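Local coordinates for melanin biosynthesis protein TyrA, putative (PDB 2IIZ) that binds heme b and probably acts as a peroxidase of the dye-decolorizing (DyP-type) family, at residues P8-L20 / Y49-F63. Sequence-based numbering, arbitrary orientation.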
# COMPACT_ATOMS: atom_id res chain seq x y z
N PRO A 8 -17.95 -27.69 -13.99
CA PRO A 8 -17.04 -27.02 -13.08
C PRO A 8 -17.15 -25.51 -13.25
O PRO A 8 -17.39 -25.03 -14.36
CB PRO A 8 -15.66 -27.51 -13.51
CG PRO A 8 -15.89 -28.54 -14.55
CD PRO A 8 -17.23 -28.25 -15.13
N ARG A 9 -16.97 -24.78 -12.16
CA ARG A 9 -17.04 -23.34 -12.19
C ARG A 9 -15.67 -22.76 -11.92
O ARG A 9 -15.09 -22.99 -10.85
CB ARG A 9 -18.01 -22.83 -11.13
CG ARG A 9 -19.44 -23.24 -11.38
CD ARG A 9 -20.31 -22.86 -10.19
NE ARG A 9 -20.09 -23.76 -9.07
CZ ARG A 9 -20.55 -23.58 -7.84
NH1 ARG A 9 -21.28 -22.51 -7.53
NH2 ARG A 9 -20.28 -24.48 -6.90
N GLU A 10 -15.15 -22.02 -12.89
CA GLU A 10 -13.87 -21.36 -12.71
C GLU A 10 -14.01 -20.28 -11.64
O GLU A 10 -15.08 -19.67 -11.48
CB GLU A 10 -13.37 -20.73 -14.01
CG GLU A 10 -14.03 -19.39 -14.42
CD GLU A 10 -15.19 -19.59 -15.36
OE1 GLU A 10 -15.85 -20.64 -15.25
OE2 GLU A 10 -15.44 -18.70 -16.21
N GLN A 11 -12.93 -20.05 -10.90
CA GLN A 11 -12.87 -18.94 -9.97
C GLN A 11 -12.88 -17.66 -10.76
O GLN A 11 -12.24 -17.55 -11.81
CB GLN A 11 -11.63 -19.02 -9.09
CG GLN A 11 -11.68 -20.19 -8.14
CD GLN A 11 -10.52 -20.22 -7.20
OE1 GLN A 11 -10.37 -19.33 -6.38
NE2 GLN A 11 -9.69 -21.24 -7.32
N LEU A 12 -13.60 -16.67 -10.24
CA LEU A 12 -13.96 -15.50 -11.04
C LEU A 12 -12.80 -14.54 -11.24
O LEU A 12 -12.82 -13.76 -12.18
CB LEU A 12 -15.14 -14.78 -10.39
CG LEU A 12 -16.42 -15.59 -10.22
CD1 LEU A 12 -17.51 -14.74 -9.60
CD2 LEU A 12 -16.88 -16.12 -11.58
N GLY A 13 -11.80 -14.60 -10.37
CA GLY A 13 -10.70 -13.63 -10.44
C GLY A 13 -9.64 -13.98 -11.47
O GLY A 13 -8.75 -13.21 -11.73
N VAL A 14 -9.75 -15.16 -12.08
CA VAL A 14 -8.71 -15.64 -12.98
C VAL A 14 -8.73 -14.85 -14.26
O VAL A 14 -7.67 -14.43 -14.75
CB VAL A 14 -8.87 -17.11 -13.35
CG1 VAL A 14 -7.78 -17.52 -14.34
CG2 VAL A 14 -8.79 -18.00 -12.10
N CYS A 15 -9.94 -14.68 -14.80
CA CYS A 15 -10.16 -13.97 -16.06
C CYS A 15 -10.72 -12.55 -15.86
O CYS A 15 -11.08 -11.89 -16.83
CB CYS A 15 -11.13 -14.75 -16.93
SG CYS A 15 -10.56 -16.35 -17.48
N ALA A 16 -10.79 -12.08 -14.63
CA ALA A 16 -11.46 -10.80 -14.37
C ALA A 16 -10.83 -9.69 -15.18
O ALA A 16 -9.62 -9.70 -15.44
CB ALA A 16 -11.41 -10.46 -12.89
N GLU A 17 -11.65 -8.73 -15.58
CA GLU A 17 -11.15 -7.48 -16.14
C GLU A 17 -10.34 -6.73 -15.08
O GLU A 17 -10.41 -7.05 -13.88
CB GLU A 17 -12.30 -6.60 -16.64
CG GLU A 17 -13.08 -7.16 -17.83
CD GLU A 17 -12.22 -7.32 -19.08
OE1 GLU A 17 -11.21 -6.59 -19.21
OE2 GLU A 17 -12.56 -8.19 -19.94
N GLY A 18 -9.56 -5.75 -15.52
CA GLY A 18 -8.64 -5.01 -14.62
C GLY A 18 -9.32 -4.29 -13.48
O GLY A 18 -10.53 -4.04 -13.55
N ASN A 19 -8.54 -3.95 -12.44
CA ASN A 19 -9.01 -3.23 -11.23
C ASN A 19 -8.02 -2.21 -10.75
O ASN A 19 -6.83 -2.30 -11.05
CB ASN A 19 -9.25 -4.18 -10.05
CG ASN A 19 -10.40 -5.15 -10.29
OD1 ASN A 19 -10.24 -6.14 -10.99
ND2 ASN A 19 -11.54 -4.86 -9.71
N LEU A 20 -8.50 -1.24 -9.98
CA LEU A 20 -7.61 -0.22 -9.44
C LEU A 20 -6.61 -0.73 -8.38
O LEU A 20 -5.56 -0.11 -8.19
CB LEU A 20 -8.41 0.94 -8.84
CG LEU A 20 -9.35 1.67 -9.81
CD1 LEU A 20 -10.20 2.76 -9.11
CD2 LEU A 20 -8.56 2.28 -10.94
N TYR A 49 -15.49 -16.14 -3.91
CA TYR A 49 -16.48 -16.19 -5.00
C TYR A 49 -17.69 -15.36 -4.62
O TYR A 49 -18.08 -14.44 -5.32
CB TYR A 49 -16.88 -17.65 -5.22
CG TYR A 49 -17.72 -17.97 -6.43
CD1 TYR A 49 -19.10 -17.93 -6.37
CD2 TYR A 49 -17.12 -18.36 -7.63
CE1 TYR A 49 -19.88 -18.25 -7.50
CE2 TYR A 49 -17.88 -18.68 -8.75
CZ TYR A 49 -19.26 -18.63 -8.68
OH TYR A 49 -19.99 -18.94 -9.81
N GLU A 50 -18.27 -15.70 -3.48
CA GLU A 50 -19.43 -15.00 -2.93
C GLU A 50 -19.25 -13.47 -2.85
O GLU A 50 -20.23 -12.71 -2.98
CB GLU A 50 -19.76 -15.59 -1.55
CG GLU A 50 -20.29 -17.04 -1.63
CD GLU A 50 -20.50 -17.73 -0.28
OE1 GLU A 50 -19.91 -17.31 0.75
OE2 GLU A 50 -21.26 -18.73 -0.25
N LEU A 51 -18.01 -13.03 -2.63
CA LEU A 51 -17.68 -11.60 -2.45
C LEU A 51 -17.76 -10.78 -3.74
O LEU A 51 -17.87 -9.54 -3.70
CB LEU A 51 -16.26 -11.45 -1.87
CG LEU A 51 -16.08 -11.84 -0.41
CD1 LEU A 51 -14.63 -11.82 -0.06
CD2 LEU A 51 -16.82 -10.88 0.47
N THR A 52 -17.70 -11.49 -4.87
CA THR A 52 -17.92 -10.88 -6.17
C THR A 52 -19.31 -10.21 -6.21
O THR A 52 -19.44 -9.04 -6.59
CB THR A 52 -17.71 -11.92 -7.30
OG1 THR A 52 -16.30 -12.23 -7.38
CG2 THR A 52 -18.13 -11.35 -8.66
N ASP A 53 -20.33 -10.95 -5.82
CA ASP A 53 -21.68 -10.41 -5.71
C ASP A 53 -21.79 -9.38 -4.54
O ASP A 53 -22.33 -8.28 -4.72
CB ASP A 53 -22.68 -11.53 -5.52
CG ASP A 53 -22.80 -12.44 -6.76
OD1 ASP A 53 -22.88 -11.94 -7.90
OD2 ASP A 53 -22.83 -13.67 -6.58
N GLN A 54 -21.29 -9.72 -3.35
CA GLN A 54 -21.44 -8.82 -2.20
C GLN A 54 -20.86 -7.43 -2.52
O GLN A 54 -21.46 -6.40 -2.19
CB GLN A 54 -20.76 -9.39 -0.96
CG GLN A 54 -21.01 -8.56 0.31
CD GLN A 54 -20.44 -9.20 1.56
OE1 GLN A 54 -20.03 -10.36 1.55
NE2 GLN A 54 -20.40 -8.44 2.65
N TYR A 55 -19.69 -7.44 -3.16
CA TYR A 55 -18.97 -6.21 -3.49
C TYR A 55 -18.94 -5.99 -4.99
O TYR A 55 -17.90 -5.72 -5.58
CB TYR A 55 -17.54 -6.25 -2.91
CG TYR A 55 -17.49 -6.33 -1.38
CD1 TYR A 55 -18.07 -5.34 -0.60
CD2 TYR A 55 -16.86 -7.38 -0.73
CE1 TYR A 55 -18.03 -5.40 0.81
CE2 TYR A 55 -16.82 -7.45 0.67
CZ TYR A 55 -17.40 -6.46 1.44
OH TYR A 55 -17.34 -6.55 2.83
N SER A 56 -20.10 -6.11 -5.63
CA SER A 56 -20.22 -5.88 -7.07
C SER A 56 -20.01 -4.40 -7.35
O SER A 56 -19.44 -4.02 -8.37
CB SER A 56 -21.60 -6.30 -7.59
OG SER A 56 -22.63 -5.53 -7.01
N ASP A 57 -20.47 -3.59 -6.42
CA ASP A 57 -20.34 -2.16 -6.50
C ASP A 57 -18.89 -1.73 -6.79
O ASP A 57 -18.67 -0.71 -7.45
CB ASP A 57 -20.84 -1.53 -5.19
CG ASP A 57 -21.26 -0.08 -5.35
OD1 ASP A 57 -21.05 0.47 -6.46
OD2 ASP A 57 -21.81 0.50 -4.38
N SER A 58 -17.92 -2.51 -6.32
CA SER A 58 -16.50 -2.17 -6.49
C SER A 58 -15.75 -3.28 -7.21
O SER A 58 -14.56 -3.47 -6.99
CB SER A 58 -15.86 -1.90 -5.13
OG SER A 58 -15.73 -3.10 -4.38
N ALA A 59 -16.47 -4.00 -8.07
CA ALA A 59 -15.91 -5.03 -8.96
C ALA A 59 -14.92 -5.98 -8.28
O ALA A 59 -13.84 -6.27 -8.82
CB ALA A 59 -15.29 -4.38 -10.17
N PHE A 60 -15.30 -6.48 -7.10
CA PHE A 60 -14.41 -7.34 -6.35
C PHE A 60 -14.26 -8.65 -7.06
O PHE A 60 -15.23 -9.16 -7.66
CB PHE A 60 -14.92 -7.60 -4.93
CG PHE A 60 -14.08 -8.58 -4.17
CD1 PHE A 60 -14.22 -9.95 -4.37
CD2 PHE A 60 -13.14 -8.13 -3.25
CE1 PHE A 60 -13.43 -10.88 -3.67
CE2 PHE A 60 -12.35 -9.04 -2.54
CZ PHE A 60 -12.50 -10.42 -2.76
N ASN A 61 -13.06 -9.21 -7.01
CA ASN A 61 -12.85 -10.58 -7.48
C ASN A 61 -11.50 -11.08 -7.04
O ASN A 61 -10.66 -10.29 -6.61
CB ASN A 61 -12.95 -10.65 -8.99
CG ASN A 61 -11.83 -9.91 -9.65
OD1 ASN A 61 -10.71 -10.43 -9.78
ND2 ASN A 61 -12.12 -8.69 -10.08
N GLY A 62 -11.31 -12.40 -7.16
CA GLY A 62 -10.21 -13.07 -6.51
C GLY A 62 -10.09 -14.55 -6.83
O GLY A 62 -11.00 -15.16 -7.39
N PHE A 63 -8.95 -15.13 -6.46
CA PHE A 63 -8.77 -16.55 -6.54
C PHE A 63 -7.77 -17.06 -5.53
O PHE A 63 -6.92 -16.30 -5.06
CB PHE A 63 -8.46 -17.01 -7.99
CG PHE A 63 -7.11 -16.61 -8.51
CD1 PHE A 63 -5.95 -17.24 -8.09
CD2 PHE A 63 -7.00 -15.61 -9.46
CE1 PHE A 63 -4.69 -16.86 -8.59
CE2 PHE A 63 -5.77 -15.24 -9.96
CZ PHE A 63 -4.61 -15.87 -9.52
O HOH W 1 -22.54 -20.17 -9.26
O HOH W 2 -18.22 -19.06 -12.30
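The N-terminal arm of this DyP-type peroxidase lies across the start of strand 61-67, where helix 34-54 hands over to the sheet. Leu12 packs against the helix end: its CD1 sits 4.2 Å from the centroid of the Tyr49 ring, a CH-pi contact over one face, and also touches CB, OG1 and CG2 of Thr52. Tyr49 CG is anti to the backbone N (chi1 -171°), which swings the ring out to meet this leucine. The Tyr49 hydroxyl is linked by one water to Arg9 NH1 and by another, weakly, to Glu10 O; Arg9 NE is salt-bridged to Asp305.

Gly13, within the type I turn Gln11-Val14, comes up against the strand, its CA 4.0 Å from that of Gly62, and its N gives a weak, bent bond to Gly62 O. A CB at Gly13 would run into Gly62 C. Gly13 C lies at the edge of the Phe63 ring, in its plane, 3.7 Å from CD2, and Val14 CG2 rests near that same atom. Gln11 OE1 comes 3.2 Å from Phe63 CA and accepts from Val64 N, while NE2 bonds to Pro302 O.

The amides of Asn19 and Asn61, turned 54° apart, close the other end. Asn61 ND2 donates to Asn19 OD1 at 3.3 Å and weakly to Ala59 O at 3.2 Å; Asn19 ND2 reaches Ala59 O at 2.8 Å from above the carbonyl plane, and Arg108 NE also donates to Asn19 OD1. Ala16 CB presses on the Asn61 amide, 3.2 Å from OD1. A leucine in place of Asn19 would probably leave Ala59 O with just the weak Asn61 bond among the donors described, and Asn61 ND2 and Arg108 NE without their shared acceptor. An N-terminal arm thus straps a helix-to-strand connection of the ferredoxin-like alpha+beta fold characteristic of DyP-type peroxidases.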